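Side-chain contacts in DNA alpha-glucosyltransferase (Enterobacteria phage T4, PDB 1XV5), which is a phage glycosyltransferase of the GT-B clan, with two Rossmann-like domains and a bound uridine-5'-diphosphate: residues A[177-181]-A[182-186]; A[295-299]-A[300-304]. One frame throughout, in Å; residues are numbered along the deposited sequence.

Overall arrangement
Two local turns, one on the link between the two parallel sheets of a GT-B enzyme and one in a loop of the second half that reaches back to the first, serve as the example. From the N terminus, the chain completes the first sheet with strand 172-174, and contact 1 follows directly, where the loop 177-181 turns into helix 181-188 on the way to strand 199-203 of the second sheet. Contact 2, residues 295-304, comes much later in the chain, between strand 288-293 of that sheet and helix 308-316. Contact 1 closes before contact 2 opens, so they neither nest nor cross. A hydrogen bond from R304 to N174 ties the second loop back to the end of the first sheet.

Contact 1: residues A[177-181]-A[182-186]; sequences PPMDI and VKVRS
M179 and V184 make the first touch as the loop runs into the helix. The methionine chain leaves the backbone fully extended, then turns at chi3 (95°), so that its methyl CE meets V184 CG2 at 3.8 Å. The two side chains cross at about a right angle, an apolar contact across the helix start, with a bound uridine-5'-diphosphate about 6 Å from the M179 side chain.

D180 follows as the N-cap. Its CG stands anti to the backbone N (chi1 -173°), which swings the carboxylate beside the carbonyl carbon and over the first turn, where D180 OD1 accepts a hydrogen bond from K183 N at 2.9 Å. That amide approaches from above the carboxylate plane, 61° out of it. This is the side-chain cap of a helix start, where an aspartate accepts from an N-H of the first turn. The carboxylate also lies against the lysine: D180 CG is 3.4 Å from K183 CB, and OD2 is 3.3 Å from K183 CE. Bends at the last two lysine torsions leave NZ 4.0 Å from OD2, too far for a salt bridge; a water donates to OD2 and is weakly bound by NZ. The lysine charge and the helix N terminus would both be expected to favour the ionised carboxylate.

The backbone of D180 contributes a weak bond from V184 N. The next i to i+4 bond is stronger, R185 N to I181 O at 3.1 Å.

Around this start, D180 N is bonded by E23 of helix 17-30, and I181 N by D387. M179 and V184 both rest on A315 of helix 308-316. On helix 368-386, Y379 meets I181 and V182, while R185 forms a salt bridge with E376. P178 packs against helix 388-399, so the passage from strand 172-174 into helix 181-188 is bordered by three later helices.

Contact 2: residues A[295-299]-A[300-304]; sequences SKLNQ and KYLQR
With CG anti to the backbone N (chi1 179°) and chi2 at -75°, N298 turns its amide toward K300, whose own chi1 (63°) sets CG between backbone N and carbonyl carbon, facing that amide. OD1 of N298 thereby accepts from K300 N at 2.9 Å, an almost straight bond that uses a lone pair in the carbonyl plane. This closes an Asx turn. K300 CG, 3.2 Å from the same OD1, also lies over the centre of the Y301 ring; the lysine stem thus touches both the amide oxygen and the ring face.

The backbone of N298 adds a second grip, its O accepting from Y301 N at 3.0 Å, and Q299 O repeats the step with L302 N, the spacing of a 3-10 turn. Beside the turn, L297 CD1 meets L302 CD2 at 4.0 Å, a small apolar contact.

K300 NZ forms a salt bridge and Y301 OH a hydrogen bond with D146, at the start of helix 146-155. L297 leans on H117 and W209, Q299 and L302 touch N329 of helix 324-329, and R304 forms a salt bridge with E394 of helix 388-399; the loop thus lies between parts of both domains, just ahead of helix 308-316.

Contact 1: residues A[177-181]-A[182-186]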
loop_
_atom_site.group_PDB
_atom_site.type_symbol
_atom_site.label_atom_id
_atom_site.label_comp_id
_atom_site.label_asym_id
_atom_site.label_seq_id
_atom_site.Cartn_x
_atom_site.Cartn_y
_atom_site.Cartn_z
ATOM N N PRO A 177 3.600 1.590 -6.720
ATOM C CA PRO A 177 3.974 0.437 -5.888
ATOM C C PRO A 177 3.437 -0.816 -6.596
ATOM O O PRO A 177 2.235 -1.089 -6.564
ATOM C CB PRO A 177 3.272 0.730 -4.566
ATOM C CG PRO A 177 2.026 1.445 -5.000
ATOM C CD PRO A 177 2.503 2.363 -6.104
ATOM N N PRO A 178 4.325 -1.597 -7.235
ATOM C CA PRO A 178 3.948 -2.808 -7.968
ATOM C C PRO A 178 3.727 -4.081 -7.174
ATOM O O PRO A 178 4.253 -4.258 -6.080
ATOM C CB PRO A 178 5.101 -2.993 -8.968
ATOM C CG PRO A 178 6.071 -1.821 -8.700
ATOM C CD PRO A 178 5.783 -1.423 -7.284
ATOM N N MET A 179 2.949 -4.977 -7.767
ATOM C CA MET A 179 2.663 -6.273 -7.176
ATOM C C MET A 179 2.625 -7.284 -8.310
ATOM O O MET A 179 2.249 -6.942 -9.430
ATOM C CB MET A 179 1.306 -6.253 -6.472
ATOM C CG MET A 179 0.919 -7.574 -5.846
ATOM S SD MET A 179 -0.615 -7.440 -4.917
ATOM C CE MET A 179 -1.808 -7.974 -6.160
ATOM N N ASP A 180 3.041 -8.517 -8.035
ATOM C CA ASP A 180 2.982 -9.548 -9.057
ATOM C C ASP A 180 1.519 -9.981 -9.035
ATOM O O ASP A 180 1.124 -10.866 -8.269
ATOM C CB ASP A 180 3.875 -10.739 -8.706
ATOM C CG ASP A 180 3.954 -11.753 -9.832
ATOM O OD1 ASP A 180 3.001 -11.819 -10.638
ATOM O OD2 ASP A 180 4.961 -12.491 -9.907
ATOM N N ILE A 181 0.717 -9.329 -9.866
ATOM C CA ILE A 181 -0.710 -9.600 -9.952
ATOM C C ILE A 181 -1.008 -10.989 -10.519
ATOM O O ILE A 181 -1.980 -11.638 -10.126
ATOM C CB ILE A 181 -1.383 -8.497 -10.796
ATOM C CG1 ILE A 181 -1.379 -7.194 -9.988
ATOM C CG2 ILE A 181 -2.795 -8.909 -11.195
ATOM C CD1 ILE A 181 -1.755 -5.954 -10.772
ATOM N N VAL A 182 -0.160 -11.441 -11.434
ATOM C CA VAL A 182 -0.319 -12.754 -12.042
ATOM C C VAL A 182 -0.178 -13.836 -10.972
ATOM O O VAL A 182 -0.969 -14.776 -10.910
ATOM C CB VAL A 182 0.754 -12.988 -13.130
ATOM C CG1 VAL A 182 0.602 -14.378 -13.726
ATOM C CG2 VAL A 182 0.636 -11.924 -14.210
ATOM N N LYS A 183 0.839 -13.695 -10.127
ATOM C CA LYS A 183 1.087 -14.664 -9.068
ATOM C C LYS A 183 -0.094 -14.805 -8.110
ATOM O O LYS A 183 -0.447 -15.913 -7.715
ATOM C CB LYS A 183 2.347 -14.283 -8.291
ATOM C CG LYS A 183 2.761 -15.322 -7.260
ATOM C CD LYS A 183 4.161 -15.056 -6.728
ATOM C CE LYS A 183 5.181 -15.070 -7.857
ATOM N NZ LYS A 183 5.083 -16.309 -8.683
ATOM N N VAL A 184 -0.702 -13.687 -7.729
ATOM C CA VAL A 184 -1.848 -13.737 -6.832
ATOM C C VAL A 184 -3.008 -14.458 -7.509
ATOM O O VAL A 184 -3.667 -15.296 -6.893
ATOM C CB VAL A 184 -2.292 -12.318 -6.404
ATOM C CG1 VAL A 184 -3.621 -12.382 -5.665
ATOM C CG2 VAL A 184 -1.229 -11.704 -5.504
ATOM N N ARG A 185 -3.266 -14.149 -8.777
ATOM C CA ARG A 185 -4.359 -14.833 -9.460
ATOM C C ARG A 185 -4.109 -16.332 -9.559
ATOM O O ARG A 185 -5.013 -17.137 -9.337
ATOM C CB ARG A 185 -4.578 -14.290 -10.874
ATOM C CG ARG A 185 -5.593 -15.152 -11.638
ATOM C CD ARG A 185 -6.042 -14.571 -12.968
ATOM N NE ARG A 185 -7.093 -15.412 -13.549
ATOM C CZ ARG A 185 -7.939 -15.012 -14.494
ATOM N NH1 ARG A 185 -7.864 -13.777 -14.977
ATOM N NH2 ARG A 185 -8.872 -15.843 -14.946
ATOM N N SER A 186 -2.878 -16.704 -9.887
ATOM C CA SER A 186 -2.538 -18.112 -10.043
ATOM C C SER A 186 -2.615 -18.883 -8.733
ATOM O O SER A 186 -2.495 -20.108 -8.723
ATOM C CB SER A 186 -1.140 -18.255 -10.653
ATOM O OG SER A 186 -0.134 -17.838 -9.752
HETATM O O HOH W 1 5.276 -14.535 -11.568
#

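Contact 2: residues A[295-299]-A[300-304]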
loop_
_atom_site.group_PDB
_atom_site.type_symbol
_atom_site.label_atom_id
_atom_site.label_comp_id
_atom_site.label_asym_id
_atom_site.label_seq_id
_atom_site.Cartn_x
_atom_site.Cartn_y
_atom_site.Cartn_z
ATOM N N SER A 295 -10.351 4.299 -0.653
ATOM C CA SER A 295 -9.397 5.362 -0.365
ATOM C C SER A 295 -9.776 6.593 -1.183
ATOM O O SER A 295 -10.123 6.496 -2.363
ATOM C CB SER A 295 -7.972 4.915 -0.691
ATOM O OG SER A 295 -7.528 3.987 0.284
ATOM N N LYS A 296 -9.701 7.751 -0.539
ATOM C CA LYS A 296 -10.089 9.012 -1.159
ATOM C C LYS A 296 -9.080 10.127 -0.915
ATOM O O LYS A 296 -9.442 11.221 -0.465
ATOM C CB LYS A 296 -11.455 9.418 -0.606
ATOM C CG LYS A 296 -11.503 9.397 0.926
ATOM C CD LYS A 296 -12.896 9.087 1.445
ATOM C CE LYS A 296 -13.884 10.168 1.059
ATOM N NZ LYS A 296 -15.258 9.834 1.514
ATOM N N LEU A 297 -7.815 9.850 -1.215
ATOM C CA LEU A 297 -6.762 10.840 -1.035
ATOM C C LEU A 297 -7.035 12.082 -1.869
ATOM O O LEU A 297 -7.651 12.008 -2.934
ATOM C CB LEU A 297 -5.405 10.265 -1.458
ATOM C CG LEU A 297 -4.763 9.215 -0.552
ATOM C CD1 LEU A 297 -3.565 8.606 -1.265
ATOM C CD2 LEU A 297 -4.342 9.855 0.770
ATOM N N ASN A 298 -6.577 13.227 -1.379
ATOM C CA ASN A 298 -6.748 14.461 -2.126
ATOM C C ASN A 298 -5.972 14.303 -3.431
ATOM O O ASN A 298 -4.950 13.615 -3.481
ATOM C CB ASN A 298 -6.202 15.650 -1.337
ATOM C CG ASN A 298 -6.335 16.958 -2.094
ATOM O OD1 ASN A 298 -5.588 17.223 -3.038
ATOM N ND2 ASN A 298 -7.299 17.780 -1.690
ATOM N N GLN A 299 -6.477 14.945 -4.476
ATOM C CA GLN A 299 -5.891 14.910 -5.810
ATOM C C GLN A 299 -4.376 15.124 -5.853
ATOM O O GLN A 299 -3.680 14.500 -6.650
ATOM C CB GLN A 299 -6.585 15.970 -6.668
ATOM C CG GLN A 299 -6.186 15.987 -8.124
ATOM C CD GLN A 299 -6.836 17.134 -8.871
ATOM O OE1 GLN A 299 -8.046 17.340 -8.779
ATOM N NE2 GLN A 299 -6.033 17.885 -9.617
ATOM N N LYS A 300 -3.868 16.007 -4.999
ATOM C CA LYS A 300 -2.435 16.309 -4.975
ATOM C C LYS A 300 -1.543 15.090 -4.759
ATOM O O LYS A 300 -0.404 15.063 -5.225
ATOM C CB LYS A 300 -2.137 17.336 -3.881
ATOM C CG LYS A 300 -2.468 16.830 -2.489
ATOM C CD LYS A 300 -2.479 17.946 -1.454
ATOM C CE LYS A 300 -1.093 18.470 -1.167
ATOM N NZ LYS A 300 -1.143 19.483 -0.074
ATOM N N TYR A 301 -2.059 14.092 -4.045
ATOM C CA TYR A 301 -1.295 12.883 -3.744
ATOM C C TYR A 301 -1.443 11.794 -4.799
ATOM O O TYR A 301 -0.760 10.773 -4.735
ATOM C CB TYR A 301 -1.743 12.298 -2.400
ATOM C CG TYR A 301 -1.658 13.259 -1.242
ATOM C CD1 TYR A 301 -0.426 13.741 -0.800
ATOM C CD2 TYR A 301 -2.813 13.708 -0.596
ATOM C CE1 TYR A 301 -0.342 14.650 0.255
ATOM C CE2 TYR A 301 -2.741 14.619 0.460
ATOM C CZ TYR A 301 -1.502 15.086 0.877
ATOM O OH TYR A 301 -1.422 16.002 1.905
ATOM N N LEU A 302 -2.326 12.011 -5.767
ATOM C CA LEU A 302 -2.585 11.001 -6.786
ATOM C C LEU A 302 -2.039 11.293 -8.177
ATOM O O LEU A 302 -2.332 12.335 -8.760
ATOM C CB LEU A 302 -4.098 10.764 -6.880
ATOM C CG LEU A 302 -4.765 10.308 -5.575
ATOM C CD1 LEU A 302 -6.282 10.363 -5.713
ATOM C CD2 LEU A 302 -4.311 8.893 -5.228
ATOM N N GLN A 303 -1.252 10.357 -8.704
ATOM C CA GLN A 303 -0.689 10.483 -10.043
ATOM C C GLN A 303 -1.009 9.199 -10.811
ATOM O O GLN A 303 -1.916 9.190 -11.645
ATOM C CB GLN A 303 0.829 10.728 -9.982
ATOM C CG GLN A 303 1.422 11.194 -11.316
ATOM C CD GLN A 303 2.733 11.951 -11.150
ATOM O OE1 GLN A 303 2.873 12.773 -10.243
ATOM N NE2 GLN A 303 3.689 11.696 -12.041
ATOM N N ARG A 304 -0.288 8.116 -10.520
ATOM C CA ARG A 304 -0.529 6.825 -11.179
ATOM C C ARG A 304 -0.663 5.688 -10.168
ATOM O O ARG A 304 -1.060 4.587 -10.520
ATOM C CB ARG A 304 0.634 6.443 -12.113
ATOM C CG ARG A 304 0.842 7.321 -13.340
ATOM C CD ARG A 304 2.023 6.789 -14.164
ATOM N NE ARG A 304 3.269 6.801 -13.398
ATOM C CZ ARG A 304 4.366 6.123 -13.730
ATOM N NH1 ARG A 304 5.451 6.194 -12.966
ATOM N NH2 ARG A 304 4.380 5.369 -14.821
#